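Local coordinates for protein Hcp1 family type VI secretion system effector (Yersinia pestis, PDB 3V4H) that is an Hcp-family type VI secretion protein that probably assembles into hexameric rings stacked as the tube of the secretion machine, at residues Gly38-Ala43 against Glu48-Ala53; Ser78-Ala83 against Ile123-Val128; Lys88-Leu93 against Pro145-Arg150; Leu94-Cys97 against His102-Asn105; Val109-Lys112 against Leu118-Leu121. One frame throughout, in Å; residues are numbered along the deposited sequence. Where two conformers were deposited one is given.

Interaction 1. Residues Gly38-Ala43 against Glu48-Ala53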
# COMPACT_ATOMS: atom_id res chain seq x y z
N GLY A 38 -10.39 31.99 12.47
CA GLY A 38 -10.76 31.31 11.23
C GLY A 38 -11.92 32.06 10.64
O GLY A 38 -12.07 33.25 10.91
N GLU A 39 -12.77 31.38 9.89
CA GLU A 39 -13.89 32.04 9.24
C GLU A 39 -15.18 31.20 9.24
O GLU A 39 -16.04 31.41 8.40
CB GLU A 39 -13.48 32.41 7.80
CG GLU A 39 -13.17 31.20 6.94
CD GLU A 39 -12.48 31.52 5.61
OE1 GLU A 39 -12.73 30.73 4.67
OE2 GLU A 39 -11.68 32.49 5.52
N SER A 40 -15.34 30.30 10.20
CA SER A 40 -16.62 29.63 10.40
C SER A 40 -17.75 30.63 10.54
O SER A 40 -17.66 31.63 11.29
CB SER A 40 -16.60 28.76 11.65
OG SER A 40 -17.91 28.28 11.98
N LEU A 41 -18.85 30.32 9.86
CA LEU A 41 -20.07 31.06 9.95
C LEU A 41 -21.09 30.40 10.87
O LEU A 41 -22.23 30.78 10.81
CB LEU A 41 -20.68 31.28 8.56
CG LEU A 41 -19.89 32.25 7.67
CD1 LEU A 41 -20.55 32.38 6.31
CD2 LEU A 41 -19.72 33.62 8.31
N ASP A 42 -20.68 29.43 11.70
CA ASP A 42 -21.53 28.87 12.74
C ASP A 42 -21.84 29.94 13.82
O ASP A 42 -20.97 30.73 14.18
CB ASP A 42 -20.82 27.68 13.40
CG ASP A 42 -21.67 26.99 14.42
OD1 ASP A 42 -22.58 26.28 13.99
OD2 ASP A 42 -21.45 27.17 15.67
N ALA A 43 -23.07 29.96 14.32
CA ALA A 43 -23.56 30.97 15.24
C ALA A 43 -22.75 30.93 16.54
O ALA A 43 -22.34 31.96 17.06
CB ALA A 43 -25.03 30.71 15.54
N GLU A 48 -14.08 30.95 14.37
CA GLU A 48 -13.17 29.88 14.71
C GLU A 48 -12.86 29.08 13.43
O GLU A 48 -13.38 29.37 12.33
CB GLU A 48 -13.81 28.99 15.76
CG GLU A 48 -14.10 29.74 17.07
CD GLU A 48 -14.74 28.87 18.13
OE1 GLU A 48 -14.61 27.62 18.08
OE2 GLU A 48 -15.34 29.46 19.03
N ILE A 49 -12.02 28.06 13.59
CA ILE A 49 -11.60 27.23 12.45
C ILE A 49 -12.41 25.95 12.37
O ILE A 49 -12.46 25.17 13.32
CB ILE A 49 -10.09 26.90 12.52
CG1 ILE A 49 -9.26 28.18 12.53
CG2 ILE A 49 -9.68 26.07 11.31
CD1 ILE A 49 -7.91 28.12 13.25
N GLN A 50 -13.03 25.70 11.23
CA GLN A 50 -13.72 24.42 11.01
C GLN A 50 -12.73 23.30 10.71
O GLN A 50 -11.88 23.43 9.82
CB GLN A 50 -14.71 24.52 9.84
CG GLN A 50 -15.64 25.69 10.07
CD GLN A 50 -17.06 25.45 9.62
OE1 GLN A 50 -17.99 25.87 10.29
NE2 GLN A 50 -17.22 24.79 8.46
N VAL A 51 -12.87 22.19 11.43
CA VAL A 51 -11.92 21.09 11.32
C VAL A 51 -12.54 19.99 10.46
O VAL A 51 -13.72 19.63 10.61
CB VAL A 51 -11.55 20.55 12.70
CG1 VAL A 51 -10.67 19.32 12.60
CG2 VAL A 51 -10.80 21.63 13.47
N LEU A 52 -11.71 19.44 9.59
CA LEU A 52 -12.07 18.36 8.68
C LEU A 52 -11.65 17.01 9.23
O LEU A 52 -12.27 16.02 8.96
CB LEU A 52 -11.34 18.61 7.33
CG LEU A 52 -11.69 19.92 6.57
CD1 LEU A 52 -10.89 20.06 5.27
CD2 LEU A 52 -13.19 20.00 6.31
N ALA A 53 -10.57 16.95 10.02
CA ALA A 53 -10.12 15.65 10.51
C ALA A 53 -9.08 15.95 11.59
O ALA A 53 -8.62 17.10 11.64
CB ALA A 53 -9.45 14.85 9.34
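E48 meets the other segment through its backbone: its carbonyl oxygen takes the amide hydrogen of S40, with S40 N 3.0 Å from E48 O and the N-H pointing almost straight at the acceptor (165°). The CA of G38 lies against the same oxygen in a longer CH...O contact, G38 CA to E48 O 3.4 Å. The side chain of E48 sets out away from 38-43, and its OE1 bonds to H45 within the connecting loop. Next comes I49, whose CG1 rests on the bare CA of G38 at 3.7 Å; having no side chain, G38 can lie directly against both I49 CG1 and E48 O. Segment 38-43 is part of the loop between strand 29-33 and strand 49-50, and it folds back on the latter, the end strand, within this chain, of the larger sheet of the Hcp beta-barrel; I49 pairs through its backbone with I31 of strand 29-33. Q50 reaches back toward the loop. Its chain bends at chi2 (-144°), laying CG beside S40 CB and bringing OE1 within 2.9 Å of S40 OG, which donates to it from a position tilted 24° out of the amide's carbonyl plane. While donating to Q50 OE1, the same hydroxyl accepts from D42 N, the bond of an ST turn, with S40 OG and D42 N 3.0 Å apart.

Interaction 2. Residues Ser78-Ala83 against Ile123-Val128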
# COMPACT_ATOMS: atom_id res chain seq x y z
N SER A 78 1.50 12.42 21.87
CA SER A 78 1.77 13.01 20.55
C SER A 78 1.31 14.48 20.40
O SER A 78 0.59 15.01 21.25
CB SER A 78 1.23 12.13 19.42
OG SER A 78 -0.21 12.26 19.28
N ASP A 79 1.78 15.13 19.34
CA ASP A 79 1.32 16.45 18.95
C ASP A 79 -0.12 16.26 18.62
O ASP A 79 -0.45 15.18 18.21
CB ASP A 79 2.06 16.90 17.67
CG ASP A 79 3.47 17.40 17.96
OD1 ASP A 79 3.78 17.59 19.13
OD2 ASP A 79 4.26 17.63 17.02
N PHE A 80 -0.97 17.25 18.86
CA PHE A 80 -2.37 17.21 18.34
C PHE A 80 -2.23 17.59 16.89
O PHE A 80 -1.37 18.41 16.57
CB PHE A 80 -3.28 18.19 19.08
CG PHE A 80 -4.76 18.01 18.78
CD1 PHE A 80 -5.52 17.04 19.42
CD2 PHE A 80 -5.37 18.82 17.86
CE1 PHE A 80 -6.86 16.93 19.15
CE2 PHE A 80 -6.72 18.70 17.60
CZ PHE A 80 -7.44 17.73 18.21
N CYS A 81 -3.05 16.94 16.04
CA CYS A 81 -3.08 17.08 14.59
C CYS A 81 -4.50 17.45 14.17
O CYS A 81 -5.47 16.89 14.73
CB CYS A 81 -2.75 15.74 13.89
SG CYS A 81 -0.99 15.25 13.92
N PHE A 82 -4.62 18.42 13.27
CA PHE A 82 -5.90 18.66 12.57
C PHE A 82 -5.65 19.18 11.18
O PHE A 82 -4.56 19.72 10.90
CB PHE A 82 -6.83 19.62 13.33
CG PHE A 82 -6.41 21.03 13.33
CD1 PHE A 82 -6.93 21.92 12.40
CD2 PHE A 82 -5.55 21.52 14.31
CE1 PHE A 82 -6.55 23.26 12.40
CE2 PHE A 82 -5.14 22.84 14.30
CZ PHE A 82 -5.64 23.72 13.35
N ALA A 83 -6.68 19.02 10.35
CA ALA A 83 -6.80 19.49 8.99
C ALA A 83 -7.92 20.52 8.86
O ALA A 83 -9.03 20.35 9.43
CB ALA A 83 -7.15 18.30 8.07
N ILE A 123 -11.60 19.61 24.13
CA ILE A 123 -10.22 19.46 24.59
C ILE A 123 -9.61 20.84 24.55
O ILE A 123 -9.67 21.53 23.53
CB ILE A 123 -9.36 18.52 23.71
CG1 ILE A 123 -10.05 17.18 23.53
CG2 ILE A 123 -8.00 18.28 24.39
CD1 ILE A 123 -9.44 16.25 22.48
N LYS A 124 -9.06 21.26 25.68
CA LYS A 124 -8.48 22.55 25.77
C LYS A 124 -7.00 22.31 26.00
O LYS A 124 -6.65 21.45 26.79
CB LYS A 124 -9.07 23.30 26.95
CG LYS A 124 -10.60 23.42 26.93
CD LYS A 124 -11.08 24.13 28.21
CE LYS A 124 -12.58 24.04 28.43
NZ LYS A 124 -13.39 24.07 27.18
N PHE A 125 -6.15 23.02 25.27
CA PHE A 125 -4.71 22.89 25.40
C PHE A 125 -4.13 24.23 25.84
O PHE A 125 -4.67 25.29 25.49
CB PHE A 125 -4.05 22.47 24.07
CG PHE A 125 -4.80 21.40 23.33
CD1 PHE A 125 -4.37 20.08 23.34
CD2 PHE A 125 -5.89 21.73 22.54
CE1 PHE A 125 -5.04 19.11 22.62
CE2 PHE A 125 -6.56 20.76 21.82
CZ PHE A 125 -6.14 19.45 21.86
N THR A 126 -3.03 24.16 26.60
CA THR A 126 -2.32 25.32 27.10
C THR A 126 -0.89 25.38 26.62
O THR A 126 -0.21 24.35 26.57
CB THR A 126 -2.27 25.28 28.62
OG1 THR A 126 -3.60 25.44 29.09
CG2 THR A 126 -1.41 26.42 29.19
N ASP A 127 -0.44 26.60 26.32
CA ASP A 127 0.92 26.87 25.88
C ASP A 127 1.29 26.04 24.66
O ASP A 127 2.13 25.14 24.74
CB ASP A 127 1.88 26.60 27.03
CG ASP A 127 3.19 27.27 26.83
OD1 ASP A 127 3.23 28.27 26.08
OD2 ASP A 127 4.18 26.80 27.43
N VAL A 128 0.68 26.39 23.53
CA VAL A 128 0.77 25.63 22.28
C VAL A 128 1.85 26.19 21.34
O VAL A 128 2.03 27.42 21.25
CB VAL A 128 -0.58 25.64 21.55
CG1 VAL A 128 -0.43 25.10 20.13
CG2 VAL A 128 -1.61 24.83 22.34
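F80 is the residue of strand 76-85 that reaches across to strand 119-126, meeting F125 and, more lightly, I123. With CG anti to the backbone N (chi1 -169°), its ring is carried into the space between the two sheets, where the CZ corner of F125 settles over one face. That atom lies 3.5 Å from F80 CD1 and is displaced from the middle of the ring toward the rim; F125 CE1 follows along the same side, 3.8 Å from F80 CD1. The ring planes are inclined at 55° with centroids 4.9 Å apart, an oblique meeting intermediate between a parallel stack and a T. I123, two residues earlier on the same strand as F125, brings its CD1 to 4.3 Å from F80 CE1, a looser touch at the far part of the ring. The backbones stay well apart, F80 CA and F125 CA being 9.4 Å from each other, so strands 76-85 and 119-126 meet here through side chains. Around the pair, F108 and F151 lie against F80, while F151 and F153 lie against F125, F151 meeting it edge-to-face. M156 of strand 155-162 packs on both I123 and F125. This cluster of phenylalanines is part of the buried hydrophobic core between the two antiparallel sheets, the arrangement expected inside the beta-barrel of an Hcp subunit.

Interaction 3. Residues Lys88-Leu93 against Pro145-Arg150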
# COMPACT_ATOMS: atom_id res chain seq x y z
N LYS A 88 -8.36 32.04 6.33
CA LYS A 88 -7.91 33.23 7.09
C LYS A 88 -6.83 32.92 8.15
O LYS A 88 -5.90 33.70 8.34
CB LYS A 88 -9.18 33.84 7.70
CG LYS A 88 -9.02 35.05 8.59
CD LYS A 88 -10.39 35.59 8.98
CE LYS A 88 -10.19 36.84 9.79
NZ LYS A 88 -11.43 37.33 10.44
N ALA A 89 -6.93 31.77 8.80
CA ALA A 89 -5.95 31.34 9.80
C ALA A 89 -4.60 30.90 9.25
O ALA A 89 -3.60 31.02 9.94
CB ALA A 89 -6.54 30.24 10.65
N SER A 90 -4.56 30.42 8.01
CA SER A 90 -3.37 29.75 7.47
C SER A 90 -2.07 30.58 7.50
O SER A 90 -1.02 30.12 7.93
CB SER A 90 -3.66 29.25 6.04
OG SER A 90 -4.66 28.21 6.02
N PRO A 91 -2.11 31.81 7.00
CA PRO A 91 -0.82 32.52 7.05
C PRO A 91 -0.33 32.83 8.49
O PRO A 91 0.89 32.91 8.71
CB PRO A 91 -1.07 33.80 6.25
CG PRO A 91 -2.53 33.92 6.09
CD PRO A 91 -3.21 32.64 6.50
N ASN A 92 -1.25 33.02 9.43
CA ASN A 92 -0.89 33.24 10.84
C ASN A 92 -0.34 31.94 11.42
O ASN A 92 0.65 31.95 12.15
CB ASN A 92 -2.11 33.71 11.67
CG ASN A 92 -2.38 35.20 11.53
OD1 ASN A 92 -1.50 35.96 11.23
ND2 ASN A 92 -3.61 35.62 11.76
N LEU A 93 -0.96 30.82 11.09
CA LEU A 93 -0.47 29.53 11.56
C LEU A 93 0.94 29.30 11.03
O LEU A 93 1.81 28.87 11.75
CB LEU A 93 -1.39 28.39 11.12
CG LEU A 93 -2.75 28.37 11.78
CD1 LEU A 93 -3.72 27.42 11.04
CD2 LEU A 93 -2.62 27.99 13.26
N PRO A 145 -7.92 23.64 -1.51
CA PRO A 145 -6.78 22.99 -0.91
C PRO A 145 -6.89 22.93 0.59
O PRO A 145 -7.67 23.66 1.20
CB PRO A 145 -5.63 23.91 -1.31
CG PRO A 145 -6.28 25.23 -1.51
CD PRO A 145 -7.51 24.84 -2.25
N ARG A 146 -6.14 22.06 1.22
CA ARG A 146 -6.27 21.92 2.64
C ARG A 146 -4.92 21.85 3.27
O ARG A 146 -3.94 21.71 2.59
CB ARG A 146 -7.08 20.70 2.98
CG ARG A 146 -6.46 19.39 2.60
CD ARG A 146 -7.46 18.30 2.95
NE ARG A 146 -8.62 18.32 2.06
CZ ARG A 146 -9.77 17.68 2.29
NH1 ARG A 146 -9.95 16.97 3.41
NH2 ARG A 146 -10.76 17.74 1.39
N GLU A 147 -4.90 21.89 4.58
CA GLU A 147 -3.68 21.98 5.31
C GLU A 147 -3.82 21.22 6.65
O GLU A 147 -4.84 21.26 7.31
CB GLU A 147 -3.46 23.50 5.51
CG GLU A 147 -2.50 23.94 6.55
CD GLU A 147 -2.37 25.48 6.55
OE1 GLU A 147 -1.67 25.99 5.64
OE2 GLU A 147 -2.99 26.15 7.43
N GLU A 148 -2.80 20.46 6.98
CA GLU A 148 -2.72 19.76 8.20
C GLU A 148 -1.81 20.58 9.11
O GLU A 148 -0.73 21.05 8.70
CB GLU A 148 -2.15 18.37 7.97
CG GLU A 148 -1.61 17.76 9.24
CD GLU A 148 -1.08 16.36 9.07
OE1 GLU A 148 0.02 16.13 9.66
OE2 GLU A 148 -1.76 15.53 8.36
N ILE A 149 -2.25 20.71 10.36
CA ILE A 149 -1.52 21.42 11.42
C ILE A 149 -1.35 20.44 12.59
O ILE A 149 -2.31 19.71 12.93
CB ILE A 149 -2.27 22.70 11.82
CG1 ILE A 149 -2.11 23.73 10.69
CG2 ILE A 149 -1.71 23.27 13.12
CD1 ILE A 149 -3.36 24.53 10.44
N ARG A 150 -0.10 20.33 13.05
CA ARG A 150 0.28 19.67 14.29
C ARG A 150 0.81 20.67 15.29
O ARG A 150 1.45 21.65 14.90
CB ARG A 150 1.40 18.69 14.03
CG ARG A 150 1.02 17.75 12.93
CD ARG A 150 1.89 16.53 12.88
NE ARG A 150 1.45 15.69 11.76
CZ ARG A 150 2.01 14.54 11.43
NH1 ARG A 150 3.04 14.06 12.12
NH2 ARG A 150 1.53 13.86 10.39
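E147 OE2 is gripped by two groups: the hydroxyl of S90, which donates to it with S90 OG 3.0 Å from E147 OE2, and H84 NE2 on the neighbouring strand 76-85. S90 comes from above the carboxylate, 49° out of its plane. The glutamate reaches the helix because CG stands anti to the backbone N (chi1 163°) and the chain stays extended beyond it, lifting the acid off strand 146-152 toward the first turn of helix 90-99. S90 OG has a second task, since it accepts from the amide of D87 just ahead of the helix; the hydroxyl thus ties the chain leading into the helix to the sheet beneath. One turn on, L93 points down at the same strand. Its CD1 lies 3.9 Å from E147 OE2, the two side chains meeting at a slant, and also meets the CD1 end of I149, which comes at it about at a right angle; how close those two methyls really sit is doubtful in this model. On the other face of the strand E148 and R150 form their own salt bridge: NE and NH2 of R150 both hold E148 OE1, side-on, with R150 NE 2.6 Å from E148 OE1. The helix itself is sandwiched between this sheet and a third subunit, whose I173 packs on P91 and N92. Whereas E147 OE2 has two partners, the buried E147 OE1 has none in the model. A carboxylate so enclosed may have a raised pKa, and the H84 bond would probably help offset its charge.

Interaction 4. Residues Leu94-Cys97 against His102-Asn105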
# COMPACT_ATOMS: atom_id res chain seq x y z
N LEU A 94 1.17 29.63 9.76
CA LEU A 94 2.50 29.46 9.17
C LEU A 94 3.55 30.36 9.85
O LEU A 94 4.67 29.90 10.15
CB LEU A 94 2.45 29.70 7.65
CG LEU A 94 3.79 29.70 6.93
CD1 LEU A 94 4.55 28.42 7.25
CD2 LEU A 94 3.57 29.86 5.43
N SER A 95 3.21 31.62 10.11
CA SER A 95 4.11 32.52 10.87
C SER A 95 4.49 31.97 12.25
O SER A 95 5.67 31.92 12.59
CB SER A 95 3.50 33.91 11.10
OG SER A 95 3.15 34.55 9.90
N TYR A 96 3.49 31.57 13.05
CA TYR A 96 3.73 31.11 14.43
C TYR A 96 4.64 29.90 14.42
O TYR A 96 5.50 29.74 15.30
CB TYR A 96 2.42 30.74 15.15
CG TYR A 96 1.68 31.90 15.79
CD1 TYR A 96 1.45 31.94 17.16
CD2 TYR A 96 1.20 32.96 15.01
CE1 TYR A 96 0.78 33.01 17.75
CE2 TYR A 96 0.51 34.01 15.58
CZ TYR A 96 0.30 34.04 16.95
OH TYR A 96 -0.39 35.08 17.50
N CYS A 97 4.45 29.06 13.41
CA CYS A 97 5.30 27.91 13.21
C CYS A 97 6.73 28.34 12.94
O CYS A 97 7.63 27.97 13.70
CB CYS A 97 4.78 27.05 12.07
SG CYS A 97 5.74 25.54 11.90
N HIS A 102 4.59 31.25 20.87
CA HIS A 102 3.73 30.47 21.75
C HIS A 102 2.35 30.99 21.66
O HIS A 102 2.14 32.17 21.40
CB HIS A 102 4.22 30.50 23.20
CG HIS A 102 5.51 29.74 23.43
ND1 HIS A 102 5.80 29.17 24.61
CD2 HIS A 102 6.57 29.46 22.58
CE1 HIS A 102 7.00 28.56 24.52
NE2 HIS A 102 7.47 28.74 23.28
N ILE A 103 1.38 30.09 21.85
CA ILE A 103 -0.04 30.40 21.78
C ILE A 103 -0.62 29.98 23.12
O ILE A 103 -0.35 28.87 23.58
CB ILE A 103 -0.74 29.61 20.66
CG1 ILE A 103 -0.22 30.02 19.27
CG2 ILE A 103 -2.26 29.76 20.74
CD1 ILE A 103 -0.64 29.06 18.13
N LYS A 104 -1.41 30.85 23.75
CA LYS A 104 -1.77 30.64 25.17
C LYS A 104 -2.82 29.56 25.37
O LYS A 104 -2.67 28.71 26.24
CB LYS A 104 -2.25 31.94 25.78
CG LYS A 104 -1.15 32.98 25.93
CD LYS A 104 -1.45 33.90 27.11
CE LYS A 104 -0.34 34.91 27.34
NZ LYS A 104 -0.52 35.60 28.64
N ASN A 105 -3.86 29.58 24.54
CA ASN A 105 -5.01 28.71 24.70
C ASN A 105 -5.47 28.28 23.32
O ASN A 105 -5.49 29.11 22.40
CB ASN A 105 -6.18 29.45 25.35
CG ASN A 105 -5.88 29.93 26.74
OD1 ASN A 105 -5.93 29.14 27.68
ND2 ASN A 105 -5.57 31.23 26.90
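The ring of Y96 meets the start of strand 103-111 along the side that carries CD1 and CE1. At its edge, near the ring plane, lies the backbone oxygen of H102, with Y96 CE1 4.0 Å from H102 O, a loose approach. I103 comes in obliquely, neither squarely over a face nor in the plane: its CG1 is 3.3 Å from Y96 CD1 and 3.5 Å from Y96 CE1, a snug fit, and its CD1 follows at 3.7 Å from Y96 CD1. The two side chains cross at about a right angle, the isoleucine laying its ethyl branch across the CD1-CE1 bond of the tyrosine. That branch gets there because CG1 is anti to the carbonyl carbon (chi1 -65°), which turns the end of I103 toward the helix although its CB sets out along a different line. K101, in the short link between the helix and the strand, makes a cation-pi contact with the same ring. I130 of strand 128-138 packs on both Y96 and I103, and I36 also touches the tyrosine, so Y96 and I103 belong to an apolar patch. H102 sets its side chain out away from the helix and bonds through ND1 to D127 OD1, beside the corner where K104 turns the chain. Elsewhere on the helix, L94 and C97 pack on W56 and V58 of a third subunit. In the Hcp barrel, helix 90-99, the single helix of the chain, here packs against the start of strand 103-111, which follows it after a short link.

Interaction 5. Residues Val109-Lys112 against Leu118-Leu121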
# COMPACT_ATOMS: atom_id res chain seq x y z
N VAL A 109 -13.45 21.43 19.78
CA VAL A 109 -14.79 21.05 20.16
C VAL A 109 -15.43 20.15 19.10
O VAL A 109 -15.41 20.47 17.87
CB VAL A 109 -15.68 22.30 20.42
CG1 VAL A 109 -17.16 21.94 20.47
CG2 VAL A 109 -15.30 23.02 21.76
N LEU A 110 -16.02 19.05 19.55
CA LEU A 110 -16.93 18.24 18.69
C LEU A 110 -18.35 18.39 19.13
O LEU A 110 -18.64 18.39 20.32
CB LEU A 110 -16.61 16.75 18.80
CG LEU A 110 -15.17 16.26 18.65
CD1 LEU A 110 -15.13 14.80 19.03
CD2 LEU A 110 -14.63 16.43 17.23
N ARG A 111 -19.26 18.44 18.16
CA ARG A 111 -20.65 18.64 18.39
C ARG A 111 -21.46 17.60 17.62
O ARG A 111 -21.09 17.24 16.51
CB ARG A 111 -21.01 20.02 17.88
CG ARG A 111 -22.47 20.40 18.05
CD ARG A 111 -22.66 21.91 17.83
NE ARG A 111 -22.44 22.28 16.44
CZ ARG A 111 -22.39 23.53 15.96
NH1 ARG A 111 -22.54 24.59 16.77
NH2 ARG A 111 -22.21 23.73 14.66
N LYS A 112 -22.55 17.14 18.22
CA LYS A 112 -23.56 16.38 17.49
C LYS A 112 -24.29 17.34 16.57
O LYS A 112 -24.24 17.16 15.36
CB LYS A 112 -24.58 15.74 18.45
CG LYS A 112 -23.99 14.83 19.52
CD LYS A 112 -23.35 13.58 18.93
CE LYS A 112 -23.17 12.52 20.01
NZ LYS A 112 -22.49 11.29 19.49
N LEU A 118 -25.27 18.82 20.86
CA LEU A 118 -24.54 18.88 22.12
C LEU A 118 -23.08 18.99 21.80
O LEU A 118 -22.56 18.20 21.00
CB LEU A 118 -24.79 17.59 22.91
CG LEU A 118 -24.10 17.32 24.27
CD1 LEU A 118 -24.55 18.38 25.27
CD2 LEU A 118 -24.31 15.91 24.83
N GLU A 119 -22.39 19.92 22.43
CA GLU A 119 -20.95 19.93 22.33
C GLU A 119 -20.42 18.87 23.27
O GLU A 119 -20.22 19.15 24.45
CB GLU A 119 -20.41 21.31 22.62
CG GLU A 119 -20.85 22.26 21.51
CD GLU A 119 -20.43 23.68 21.74
OE1 GLU A 119 -19.96 23.97 22.85
OE2 GLU A 119 -20.59 24.50 20.78
N TYR A 120 -20.21 17.64 22.78
CA TYR A 120 -20.08 16.53 23.72
C TYR A 120 -18.64 16.25 24.09
O TYR A 120 -18.40 15.56 25.06
CB TYR A 120 -20.78 15.28 23.23
CG TYR A 120 -20.18 14.69 22.00
CD1 TYR A 120 -19.22 13.73 22.12
CD2 TYR A 120 -20.55 15.10 20.72
CE1 TYR A 120 -18.62 13.17 21.04
CE2 TYR A 120 -19.96 14.53 19.59
CZ TYR A 120 -18.98 13.54 19.78
OH TYR A 120 -18.31 12.86 18.80
N LEU A 121 -17.68 16.78 23.34
CA LEU A 121 -16.27 16.63 23.71
C LEU A 121 -15.51 17.92 23.49
O LEU A 121 -15.58 18.55 22.41
CB LEU A 121 -15.63 15.51 22.88
CG LEU A 121 -14.12 15.35 23.02
CD1 LEU A 121 -13.81 14.67 24.33
CD2 LEU A 121 -13.48 14.59 21.86
O HOH W 1 -22.92 24.64 19.44
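K112 lies across the ring of Y120 at about a right angle, its CE 3.7 Å above the ring plane and offset toward the rim. The ammonium continues over the same face, K112 NZ standing 4.3 Å from the centroid of Y120 and 18° off the ring normal, a cation-pi contact. A bend at chi2 (-66°) folds the lysine over the tyrosine. L110 slants past Y120, its CB near CE2, and runs side by side with L121, their tips tightly packed. On the other face of the sheet, R111 and E119 cross obliquely, their charged planes inclined at 31°; R111 NH1 and E119 OE2 are 4.5 Å apart, beyond a salt bridge, and a water in the guanidinium plane links them, 2.7 Å from both R111 NH1 and E119 OE2. R111 is also held by D42 and D28, and E119 by H45. Of the backbone bonds, L110 N to L121 O (2.9 Å) and K112 N to L118 O (3.0 Å) are sound, whereas Y120 N to L110 O is weak. P145 of a second subunit packs on L110 and Y120. With both Y120 and L121 facing L110, this is a classic beta bulge near the end of the antiparallel hairpin 103-111/119-126.

Overall arrangement
All five contacts belong to one compact beta-barrel subunit. Interaction 2 lies near its middle, about 5 Å from the chain centre, and interactions 4 and 5 lie on opposite sides of that centre, about 25 Å apart between their own centres. Strand 119-126 supplies one segment to interaction 2 and one to interaction 5. Interactions 3 and 4 both use helix 90-99, in adjoining segments, and both touch the third subunit. D42 OD1 and R111 NH2, 2.7 Å apart, form a salt bridge joining interactions 1 and 5, which both touch the second subunit. Probable backbone hydrogen bonds tie interaction 2 to 1, 3 and 4, for instance V128 N to I103 O at 2.7 Å.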